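Local structure of aminotransferase, classes I and II (Silicibacter pomeroyi DSS-3, 3H14) at residues A155-L160 with Q191-S196; V118-G121 with S127-Q130; I206-K211 with A290-M295; V167-N172 with T176-A181. The protein probably transfers an amino group between L-aspartate and 2-oxoglutarate, as an aminotransferase that depends on pyridoxal 5'-phosphate. All coordinates share one frame; numbering follows the deposited sequence.

Contact 1: A155-L160 with Q191-S196; sequences ADFAGL and QAQGAS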
loop_
_atom_site.group_PDB
_atom_site.type_symbol
_atom_site.label_atom_id
_atom_site.label_comp_id
_atom_site.label_asym_id
_atom_site.label_seq_id
_atom_site.Cartn_x
_atom_site.Cartn_y
_atom_site.Cartn_z
ATOM N N ALA A 155 -6.838 10.402 -19.405
ATOM C CA ALA A 155 -6.267 11.660 -19.885
ATOM C C ALA A 155 -4.887 11.987 -19.319
ATOM O O ALA A 155 -4.105 12.698 -19.944
ATOM C CB ALA A 155 -7.289 12.866 -19.636
ATOM N N ASP A 156 -4.595 11.479 -18.118
ATOM C CA ASP A 156 -3.321 11.676 -17.485
ATOM C C ASP A 156 -2.150 11.024 -18.223
ATOM O O ASP A 156 -1.007 11.437 -18.046
ATOM C CB ASP A 156 -3.358 11.138 -16.053
ATOM C CG ASP A 156 -4.174 12.015 -15.098
ATOM O OD1 ASP A 156 -4.178 13.274 -15.256
ATOM O OD2 ASP A 156 -4.772 11.443 -14.177
ATOM N N PHE A 157 -2.420 10.002 -19.034
ATOM C CA PHE A 157 -1.341 9.352 -19.786
ATOM C C PHE A 157 -1.609 9.216 -21.297
ATOM O O PHE A 157 -0.807 8.656 -22.010
ATOM C CB PHE A 157 -0.951 8.014 -19.142
ATOM C CG PHE A 157 -2.071 7.032 -19.030
ATOM C CD1 PHE A 157 -2.334 6.142 -20.059
ATOM C CD2 PHE A 157 -2.865 6.978 -17.891
ATOM C CE1 PHE A 157 -3.343 5.252 -19.965
ATOM C CE2 PHE A 157 -3.883 6.073 -17.790
ATOM C CZ PHE A 157 -4.127 5.205 -18.836
ATOM N N ALA A 158 -2.677 9.827 -21.787
ATOM C CA ALA A 158 -2.935 9.879 -23.219
ATOM C C ALA A 158 -1.805 10.523 -24.003
ATOM O O ALA A 158 -1.586 10.185 -25.171
ATOM C CB ALA A 158 -4.306 10.591 -23.494
ATOM N N GLY A 159 -1.044 11.408 -23.372
ATOM C CA GLY A 159 0.044 12.093 -24.049
ATOM C C GLY A 159 1.409 11.466 -23.890
ATOM O O GLY A 159 2.399 12.022 -24.373
ATOM N N LEU A 160 1.441 10.288 -23.248
ATOM C CA LEU A 160 2.659 9.681 -22.775
ATOM C C LEU A 160 2.859 8.279 -23.385
ATOM O O LEU A 160 1.945 7.470 -23.410
ATOM C CB LEU A 160 2.613 9.552 -21.240
ATOM C CG LEU A 160 2.516 10.850 -20.412
ATOM C CD1 LEU A 160 2.490 10.566 -18.903
ATOM C CD2 LEU A 160 3.642 11.786 -20.755
ATOM N N GLN A 191 -4.578 -0.704 -22.339
ATOM C CA GLN A 191 -4.500 -1.753 -23.365
ATOM C C GLN A 191 -4.426 -1.134 -24.771
ATOM O O GLN A 191 -3.680 -1.601 -25.638
ATOM C CB GLN A 191 -5.744 -2.663 -23.300
ATOM N N ALA A 192 -5.180 -0.055 -24.959
ATOM C CA ALA A 192 -5.271 0.578 -26.246
ATOM C C ALA A 192 -4.001 1.305 -26.667
ATOM O O ALA A 192 -3.802 1.522 -27.862
ATOM C CB ALA A 192 -6.473 1.514 -26.290
ATOM N N GLN A 193 -3.130 1.676 -25.719
ATOM C CA GLN A 193 -1.847 2.292 -26.074
ATOM C C GLN A 193 -0.625 1.432 -25.723
ATOM O O GLN A 193 0.499 1.905 -25.692
ATOM C CB GLN A 193 -1.729 3.684 -25.471
ATOM C CG GLN A 193 -1.718 3.813 -23.967
ATOM C CD GLN A 193 -1.731 5.318 -23.537
ATOM O OE1 GLN A 193 -2.809 5.926 -23.427
ATOM N NE2 GLN A 193 -0.540 5.900 -23.316
ATOM N N GLY A 194 -0.850 0.154 -25.469
ATOM C CA GLY A 194 0.248 -0.792 -25.340
ATOM C C GLY A 194 0.959 -0.760 -23.999
ATOM O O GLY A 194 2.050 -1.284 -23.882
ATOM N N ALA A 195 0.334 -0.134 -22.994
ATOM C CA ALA A 195 0.879 -0.083 -21.614
ATOM C C ALA A 195 0.402 -1.321 -20.800
ATOM O O ALA A 195 -0.787 -1.506 -20.583
ATOM C CB ALA A 195 0.448 1.195 -20.927
ATOM N N SER A 196 1.336 -2.158 -20.361
ATOM C CA SER A 196 0.988 -3.330 -19.561
ATOM C C SER A 196 0.474 -2.871 -18.202
ATOM O O SER A 196 1.115 -2.064 -17.559
ATOM C CB SER A 196 2.207 -4.229 -19.359
ATOM O OG SER A 196 2.734 -4.620 -20.606
#
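Phe157 and Gln193 meet at a slant, the plane of the phenyl ring inclined by 57° to the side-chain amide. The amide approaches the ring from its rim: its carbon CD lies in the ring plane, 3.6 Å from Phe157 CD1, while Gln193 OE1 comes obliquely to 3.4 Å from the same Phe157 CD1. The other end of the amide reaches past the ring to the backbone, where Gln193 NE2 donates to Phe157 O over 3.1 Å. That bond is fairly straight, 161° at the hydrogen, but the donor stands above the carbonyl plane. Phe157 O also accepts from Leu160 N at 3.0 Å, closing a type I beta turn from Phe157 to Leu160, and its two donors arrive from opposite faces of the carbonyl. The turn follows the short, weakly bonded helical segment that includes residues 155-157 and leads toward strand 164-168, whereas Gln193 sits just beyond helix 180-192, where Gly194, with positive phi, is the C-prime residue of a Schellman motif. The glutamine chain spans from the end region of that helix to the Phe157 turn because CG is placed between its backbone N and carbonyl carbon (chi1 64°) and the rest runs extended. Leu160 O also lies 2.9 Å from Gln193 NE2, but at an angle too poor for a hydrogen bond. The buried Phe157 ring packs on Leu186 and Ala189 of helix 180-192.

Contact 2: V118-G121 with S127-Q130; sequences VGIG and SYRQ
Ile120 reaches from strand 117-122 toward Tyr128 and Arg129 on the first turn of helix 126-134, and its two branches divide the work. From CB, which points at the helix, the chain splits. The short branch, CG2, comes within 4.2 Å of Tyr128 CB and meets the phenol ring obliquely. The longer one leaves through CG1, which is set between the backbone N and the carbonyl carbon (chi1 52°); the extended chi2 then carries the terminal methyl outward to the helix surface. There Ile120 CD1 lies 3.7 Å from Arg129 CB and 3.8 Å from Arg129 N, with Tyr128 CB at 4.1 Å from the same Ile120 CD1. The methyl thus rests at the junction of two successive helical residues. The isoleucine side chain crosses that of Arg129 at about a right angle and runs past that of Tyr128 in the opposite direction. This is the packing of strand against helix in a beta-alpha-beta unit, strand 117-122, helix 126-134 and strand 138-143, within the large mixed sheet. The polar ends of the two helix residues have partners of their own. Tyr128 OH is hydrogen-bonded to Asp200 OD2 at the end of strand 196-200. Arg129, bent at chi3, makes a salt bridge to Asp141 and hydrogen bonds to the carbonyl oxygens of Asp347 and Phe348.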
loop_
_atom_site.group_PDB
_atom_site.type_symbol
_atom_site.label_atom_id
_atom_site.label_comp_id
_atom_site.label_asym_id
_atom_site.label_seq_id
_atom_site.Cartn_x
_atom_site.Cartn_y
_atom_site.Cartn_z
ATOM N N VAL A 118 7.136 3.599 -17.044
ATOM C CA VAL A 118 6.013 3.013 -16.336
ATOM C C VAL A 118 5.308 4.141 -15.576
ATOM O O VAL A 118 5.945 4.794 -14.762
ATOM C CB VAL A 118 6.494 1.915 -15.366
ATOM C CG1 VAL A 118 5.311 1.280 -14.642
ATOM C CG2 VAL A 118 7.338 0.860 -16.144
ATOM N N GLY A 119 4.027 4.342 -15.879
ATOM C CA GLY A 119 3.205 5.417 -15.298
ATOM C C GLY A 119 2.748 5.041 -13.895
ATOM O O GLY A 119 2.230 3.933 -13.669
ATOM N N ILE A 120 2.925 5.969 -12.952
ATOM C CA ILE A 120 2.505 5.778 -11.554
ATOM C C ILE A 120 1.909 7.082 -11.039
ATOM O O ILE A 120 2.465 8.145 -11.270
ATOM C CB ILE A 120 3.696 5.366 -10.652
ATOM C CG1 ILE A 120 4.875 6.327 -10.816
ATOM C CG2 ILE A 120 4.172 3.927 -11.020
ATOM C CD1 ILE A 120 6.113 5.986 -9.997
ATOM N N GLY A 121 0.762 7.017 -10.398
ATOM C CA GLY A 121 0.118 8.251 -9.861
ATOM C C GLY A 121 0.899 8.884 -8.744
ATOM O O GLY A 121 1.519 8.180 -7.939
ATOM N N SER A 127 7.827 3.598 -2.753
ATOM C CA SER A 127 8.737 2.619 -3.295
ATOM C C SER A 127 8.517 2.327 -4.769
ATOM O O SER A 127 9.414 1.793 -5.389
ATOM C CB SER A 127 8.674 1.298 -2.502
ATOM O OG SER A 127 9.307 1.455 -1.239
ATOM N N TYR A 128 7.360 2.660 -5.341
ATOM C CA TYR A 128 7.160 2.373 -6.766
ATOM C C TYR A 128 8.247 3.016 -7.598
ATOM O O TYR A 128 8.903 2.316 -8.390
ATOM C CB TYR A 128 5.831 2.898 -7.327
ATOM C CG TYR A 128 4.528 2.328 -6.836
ATOM C CD1 TYR A 128 4.409 1.037 -6.362
ATOM C CD2 TYR A 128 3.359 3.100 -6.940
ATOM C CE1 TYR A 128 3.200 0.560 -5.934
ATOM C CE2 TYR A 128 2.148 2.619 -6.534
ATOM C CZ TYR A 128 2.064 1.352 -6.023
ATOM O OH TYR A 128 0.831 0.900 -5.611
ATOM N N ARG A 129 8.421 4.338 -7.468
ATOM C CA ARG A 129 9.424 5.066 -8.275
ATOM C C ARG A 129 10.835 4.591 -7.996
ATOM O O ARG A 129 11.629 4.505 -8.910
ATOM C CB ARG A 129 9.324 6.608 -8.163
ATOM C CG ARG A 129 9.611 7.175 -6.784
ATOM C CD ARG A 129 9.450 8.732 -6.784
ATOM N NE ARG A 129 8.059 9.105 -6.982
ATOM C CZ ARG A 129 7.178 9.296 -6.000
ATOM N NH1 ARG A 129 7.540 9.195 -4.726
ATOM N NH2 ARG A 129 5.920 9.612 -6.295
ATOM N N GLN A 130 11.124 4.223 -6.753
ATOM C CA GLN A 130 12.455 3.811 -6.384
ATOM C C GLN A 130 12.828 2.426 -6.920
ATOM O O GLN A 130 13.947 2.229 -7.388
ATOM C CB GLN A 130 12.653 3.834 -4.844
ATOM C CG GLN A 130 12.359 5.189 -4.153
ATOM C CD GLN A 130 13.203 6.347 -4.650
ATOM O OE1 GLN A 130 14.342 6.171 -5.087
ATOM N NE2 GLN A 130 12.643 7.557 -4.578
#

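Contact 3: I206-K211 with A290-M295; sequences IEYEAK and ANRKLM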
loop_
_atom_site.group_PDB
_atom_site.type_symbol
_atom_site.label_atom_id
_atom_site.label_comp_id
_atom_site.label_asym_id
_atom_site.label_seq_id
_atom_site.Cartn_x
_atom_site.Cartn_y
_atom_site.Cartn_z
ATOM N N ILE A 206 -9.293 -4.381 3.613
ATOM C CA ILE A 206 -9.428 -3.206 4.476
ATOM C C ILE A 206 -10.306 -2.138 3.800
ATOM O O ILE A 206 -9.839 -1.149 3.160
ATOM C CB ILE A 206 -8.052 -2.625 4.910
ATOM C CG1 ILE A 206 -7.250 -3.711 5.625
ATOM C CG2 ILE A 206 -8.272 -1.427 5.876
ATOM C CD1 ILE A 206 -5.830 -3.305 6.002
ATOM N N GLU A 207 -11.600 -2.381 3.932
ATOM C CA GLU A 207 -12.607 -1.686 3.152
ATOM C C GLU A 207 -13.778 -1.365 4.061
ATOM O O GLU A 207 -14.057 -2.114 4.987
ATOM C CB GLU A 207 -13.072 -2.595 2.039
ATOM C CG GLU A 207 -12.003 -3.013 1.066
ATOM C CD GLU A 207 -12.468 -4.160 0.206
ATOM O OE1 GLU A 207 -13.671 -4.149 -0.157
ATOM O OE2 GLU A 207 -11.649 -5.089 -0.062
ATOM N N TYR A 208 -14.433 -0.249 3.803
ATOM C CA TYR A 208 -15.431 0.319 4.718
ATOM C C TYR A 208 -16.806 0.205 4.058
ATOM O O TYR A 208 -17.454 -0.835 4.211
ATOM C CB TYR A 208 -15.027 1.750 5.109
ATOM C CG TYR A 208 -13.683 1.700 5.803
ATOM C CD1 TYR A 208 -12.538 2.163 5.179
ATOM C CD2 TYR A 208 -13.549 1.072 7.022
ATOM C CE1 TYR A 208 -11.292 2.034 5.770
ATOM C CE2 TYR A 208 -12.319 0.948 7.632
ATOM C CZ TYR A 208 -11.190 1.447 7.012
ATOM O OH TYR A 208 -9.964 1.323 7.617
ATOM N N GLU A 209 -17.214 1.189 3.261
ATOM C CA GLU A 209 -18.488 1.060 2.518
ATOM C C GLU A 209 -18.308 0.752 1.021
ATOM O O GLU A 209 -19.094 0.017 0.461
ATOM C CB GLU A 209 -19.415 2.261 2.760
ATOM C CG GLU A 209 -18.729 3.559 2.920
ATOM C CD GLU A 209 -18.380 3.918 4.359
ATOM O OE1 GLU A 209 -18.590 3.113 5.303
ATOM O OE2 GLU A 209 -17.903 5.060 4.524
ATOM N N ALA A 210 -17.246 1.254 0.389
ATOM C CA ALA A 210 -16.942 0.911 -1.000
ATOM C C ALA A 210 -16.343 -0.497 -1.141
ATOM O O ALA A 210 -15.436 -0.855 -0.422
ATOM C CB ALA A 210 -15.994 1.934 -1.591
ATOM N N LYS A 211 -16.842 -1.283 -2.089
ATOM C CA LYS A 211 -16.335 -2.630 -2.332
ATOM C C LYS A 211 -15.104 -2.562 -3.259
ATOM O O LYS A 211 -15.146 -1.918 -4.307
ATOM C CB LYS A 211 -17.439 -3.482 -2.967
ATOM C CG LYS A 211 -17.083 -4.900 -3.258
ATOM C CD LYS A 211 -16.777 -5.711 -2.039
ATOM C CE LYS A 211 -16.240 -7.090 -2.431
ATOM N NZ LYS A 211 -14.811 -6.990 -2.862
ATOM N N ALA A 290 -13.837 1.828 13.602
ATOM C CA ALA A 290 -14.028 2.727 14.736
ATOM C C ALA A 290 -13.060 3.908 14.683
ATOM O O ALA A 290 -13.448 5.052 14.950
ATOM C CB ALA A 290 -13.857 1.938 16.081
ATOM N N ASN A 291 -11.803 3.647 14.311
ATOM C CA ASN A 291 -10.795 4.704 14.248
ATOM C C ASN A 291 -11.074 5.712 13.149
ATOM O O ASN A 291 -10.828 6.898 13.339
ATOM C CB ASN A 291 -9.406 4.126 13.992
ATOM C CG ASN A 291 -8.930 3.244 15.118
ATOM O OD1 ASN A 291 -9.591 3.135 16.170
ATOM N ND2 ASN A 291 -7.790 2.594 14.910
ATOM N N ARG A 292 -11.549 5.202 12.011
ATOM C CA ARG A 292 -11.878 6.015 10.815
ATOM C C ARG A 292 -12.990 6.985 11.165
ATOM O O ARG A 292 -12.911 8.192 10.862
ATOM C CB ARG A 292 -12.312 5.078 9.677
ATOM C CG ARG A 292 -12.676 5.769 8.370
ATOM C CD ARG A 292 -12.788 4.777 7.263
ATOM N NE ARG A 292 -13.313 5.359 6.053
ATOM C CZ ARG A 292 -14.601 5.401 5.728
ATOM N NH1 ARG A 292 -15.530 4.911 6.549
ATOM N NH2 ARG A 292 -14.959 5.945 4.568
ATOM N N LYS A 293 -14.001 6.451 11.843
ATOM C CA LYS A 293 -15.133 7.239 12.349
ATOM C C LYS A 293 -14.603 8.405 13.197
ATOM O O LYS A 293 -14.978 9.540 12.988
ATOM C CB LYS A 293 -16.106 6.309 13.110
ATOM C CG LYS A 293 -17.571 6.837 13.403
ATOM C CD LYS A 293 -18.408 5.747 14.039
ATOM C CE LYS A 293 -19.855 6.159 14.371
ATOM N NZ LYS A 293 -20.846 5.619 13.364
ATOM N N LEU A 294 -13.719 8.116 14.144
ATOM C CA LEU A 294 -13.009 9.127 14.932
ATOM C C LEU A 294 -12.196 10.137 14.131
ATOM O O LEU A 294 -12.244 11.358 14.402
ATOM C CB LEU A 294 -12.044 8.440 15.903
ATOM C CG LEU A 294 -12.180 8.520 17.429
ATOM C CD1 LEU A 294 -13.629 8.714 17.950
ATOM C CD2 LEU A 294 -11.537 7.287 18.009
HETATM N N MSE A 295 -11.409 9.659 13.170
HETATM C CA MSE A 295 -10.643 10.577 12.308
HETATM C C MSE A 295 -11.555 11.559 11.543
HETATM O O MSE A 295 -11.280 12.767 11.478
HETATM C CB MSE A 295 -9.791 9.794 11.293
HETATM C CG MSE A 295 -8.704 8.899 11.917
HETATM SE SE MSE A 295 -7.341 9.810 12.852
HETATM C CE MSE A 295 -6.100 10.208 11.345
#
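Tyr208 and Arg292 bring the two backbones closest, yet their CA atoms remain 9.1 Å apart, so the junction is made entirely by side chains. Residues 206-211 form an irregular loop between strands 196-200 and 223-227 of the large sheet; residues 290-295 are regular turns of the long helix 278-302, which leads on toward the smaller sheet of strands 315-319, 340-344 and 356-360. Arg292 crosses the gap with its chain extended from CG to NE, and its CD methylene settles over the centre of the Tyr208 ring in a CH-pi contact, 3.4 Å from CD to the centroid. Beyond CD the chain turns (chi4 -91°) and brings the guanidinium within 3° of parallel to the ring. The group lies over the CD1 and CB side of the tyrosine, with Arg292 NE 3.4 Å from Tyr208 CD1 and Arg292 NH1 3.5 Å from Tyr208 CB. Glu209, bent at chi2, comes to the edge of that same guanidinium. Its OE2 accepts from Arg292 NH1 and from Arg292 NH2, each at 3.1 Å, in an end-on salt bridge that uses a single carboxylate oxygen. Both nitrogens meet OE2 from the same face of the carboxylate, whose plane is turned 62° from the guanidinium. Outside the pair, Arg292 NE is bonded to Pro310 O, and Tyr208 OH to Ala313 O. Because Glu209 is exposed, water probably screens the charge pair, and the CH-pi contact with Tyr208 probably adds to it in joining loop and helix.

Contact 4: V167-N172 with T176-A181; sequences VASPAN and TMLDHA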
loop_
_atom_site.group_PDB
_atom_site.type_symbol
_atom_site.label_atom_id
_atom_site.label_comp_id
_atom_site.label_asym_id
_atom_site.label_seq_id
_atom_site.Cartn_x
_atom_site.Cartn_y
_atom_site.Cartn_z
ATOM N N VAL A 167 -1.639 0.939 -10.936
ATOM C CA VAL A 167 -2.697 1.590 -10.161
ATOM C C VAL A 167 -2.842 0.881 -8.819
ATOM O O VAL A 167 -2.566 -0.323 -8.712
ATOM C CB VAL A 167 -4.086 1.576 -10.883
ATOM C CG1 VAL A 167 -3.979 2.292 -12.215
ATOM C CG2 VAL A 167 -4.592 0.144 -11.057
ATOM N N ALA A 168 -3.269 1.623 -7.795
ATOM C CA ALA A 168 -3.500 1.026 -6.462
ATOM C C ALA A 168 -4.866 1.419 -5.958
ATOM O O ALA A 168 -5.233 2.600 -6.005
ATOM C CB ALA A 168 -2.401 1.458 -5.463
ATOM N N SER A 169 -5.617 0.442 -5.461
ATOM C CA SER A 169 -6.937 0.677 -4.874
ATOM C C SER A 169 -7.236 -0.432 -3.867
ATOM O O SER A 169 -7.218 -1.603 -4.240
ATOM C CB SER A 169 -8.032 0.692 -5.959
ATOM O OG SER A 169 -9.347 0.749 -5.404
ATOM N N PRO A 170 -7.440 -0.072 -2.566
ATOM C CA PRO A 170 -7.178 1.235 -1.931
ATOM C C PRO A 170 -5.718 1.700 -2.045
ATOM O O PRO A 170 -4.805 0.881 -1.923
ATOM C CB PRO A 170 -7.506 0.973 -0.451
ATOM C CG PRO A 170 -8.398 -0.227 -0.446
ATOM C CD PRO A 170 -7.977 -1.058 -1.607
ATOM N N ALA A 171 -5.507 3.005 -2.247
ATOM C CA ALA A 171 -4.183 3.563 -2.408
ATOM C C ALA A 171 -3.533 4.038 -1.107
ATOM O O ALA A 171 -4.185 4.449 -0.167
ATOM C CB ALA A 171 -4.192 4.709 -3.430
ATOM N N ASN A 172 -2.220 3.907 -1.063
ATOM C CA ASN A 172 -1.374 4.556 -0.099
ATOM C C ASN A 172 -0.842 5.755 -0.881
ATOM O O ASN A 172 -0.253 5.572 -1.949
ATOM C CB ASN A 172 -0.239 3.601 0.292
ATOM C CG ASN A 172 0.752 4.204 1.260
ATOM O OD1 ASN A 172 0.653 5.365 1.672
ATOM N ND2 ASN A 172 1.760 3.422 1.597
ATOM N N THR A 176 -7.919 6.213 -1.332
ATOM C CA THR A 176 -8.976 6.247 -2.371
ATOM C C THR A 176 -9.032 4.936 -3.173
ATOM O O THR A 176 -8.011 4.221 -3.334
ATOM C CB THR A 176 -8.840 7.483 -3.297
ATOM O OG1 THR A 176 -7.629 7.415 -4.069
ATOM C CG2 THR A 176 -8.835 8.766 -2.447
HETATM N N MSE A 177 -10.230 4.624 -3.667
HETATM C CA MSE A 177 -10.464 3.414 -4.398
HETATM C C MSE A 177 -10.998 3.660 -5.800
HETATM O O MSE A 177 -11.552 4.714 -6.104
HETATM C CB MSE A 177 -11.410 2.532 -3.605
HETATM C CG MSE A 177 -10.746 1.965 -2.377
HETATM SE SE MSE A 177 -12.000 1.224 -1.087
HETATM C CE MSE A 177 -12.418 -0.407 -2.111
ATOM N N LEU A 178 -10.823 2.656 -6.639
ATOM C CA LEU A 178 -11.317 2.663 -8.016
ATOM C C LEU A 178 -12.512 1.743 -8.090
ATOM O O LEU A 178 -12.406 0.533 -7.806
ATOM C CB LEU A 178 -10.245 2.152 -8.970
ATOM C CG LEU A 178 -9.047 3.081 -9.115
ATOM C CD1 LEU A 178 -7.832 2.364 -9.696
ATOM C CD2 LEU A 178 -9.410 4.273 -9.938
ATOM N N ASP A 179 -13.648 2.307 -8.475
ATOM C CA ASP A 179 -14.822 1.484 -8.684
ATOM C C ASP A 179 -14.706 0.777 -10.054
ATOM O O ASP A 179 -13.738 0.994 -10.800
ATOM C CB ASP A 179 -16.096 2.308 -8.498
ATOM C CG ASP A 179 -16.324 3.367 -9.589
ATOM O OD1 ASP A 179 -15.553 3.495 -10.578
ATOM O OD2 ASP A 179 -17.318 4.103 -9.425
ATOM N N HIS A 180 -15.670 -0.095 -10.341
ATOM C CA HIS A 180 -15.686 -0.888 -11.564
ATOM C C HIS A 180 -15.539 -0.063 -12.854
ATOM O O HIS A 180 -14.793 -0.456 -13.763
ATOM C CB HIS A 180 -16.994 -1.671 -11.609
ATOM C CG HIS A 180 -16.990 -2.781 -12.605
ATOM N ND1 HIS A 180 -17.276 -2.576 -13.942
ATOM C CD2 HIS A 180 -16.750 -4.107 -12.464
ATOM C CE1 HIS A 180 -17.209 -3.735 -14.580
ATOM N NE2 HIS A 180 -16.879 -4.676 -13.708
ATOM N N ALA A 181 -16.248 1.066 -12.923
ATOM C CA ALA A 181 -16.207 1.969 -14.097
ATOM C C ALA A 181 -14.832 2.604 -14.265
ATOM O O ALA A 181 -14.310 2.673 -15.375
ATOM C CB ALA A 181 -17.260 3.072 -13.977
HETATM O O HOH W 1 -10.814 -1.216 -6.367
#
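Ser169 and Leu178 are joined by a short hydrogen bond, Leu178 N donating to Ser169 OG over 2.7 Å in a nearly straight line (164°). The hydroxyl is in place because OG points away from its own backbone N (chi1 173°), toward the returning chain. A water 2.6 Å from Ser169 OG is also 2.8 Å from Leu178 O, to which it donates, so serine and water engage both backbone polar groups of Leu178. A second grip centres on Thr176 O, which accepts from Ala171 N at 3.0 Å and receives a CA-H...O contact from Pro170 CA at 3.4 Å. Nearby, the ring of Pro170, which follows a cis peptide bond, lies side by side with Met177 (a selenomethionine), Pro170 CG to Met177 CG 3.7 Å. On the strand side the side chains of Leu178 and Val167 cross at about a right angle, Leu178 CD1 lying 4.0 Å from Val167 CB. These contacts hold together the connection that leads from strand 164-168 into helix 180-192 in a beta-alpha-beta unit, through the Asn-Pro-Thr-Gly sequence beginning at Asn172. In aminotransferases of this family that sequence lies beside the cofactor; a bound glycerol, probably from the crystallisation liquor, lies near Ala171, consistent with a pocket there. Further out, Thr176 OG1 is bonded to Arg149 O, and Asp311 accepts from the backbone N of Met177. Asp179 is the N-cap of helix 180-192, its OD1 taking the N-H of Ala182, while Asn172 OD1 is held by Arg358.

Along the chain contact 2 comes first, then contact 1, with contact 4 nested inside the loop that contact 1 closes, and contact 3 last. Contacts 2 and 4, with centres 15 Å apart, sit on neighbouring strands, 117-122 and 164-168, of the large mixed sheet; they touch where Tyr128 OH lies 3.3 Å from Ala168 CB. Contact 1 shares helix 180-192 with contact 4 but lies at its far end, about 18 Å away between centres. Contact 3 touches contact 4 through Met177 and Pro170 and is about 32 Å from contact 1 between centres. Contact 4 therefore connects the sheet to the 206-211 loop, which contact 3 joins to helix 278-302.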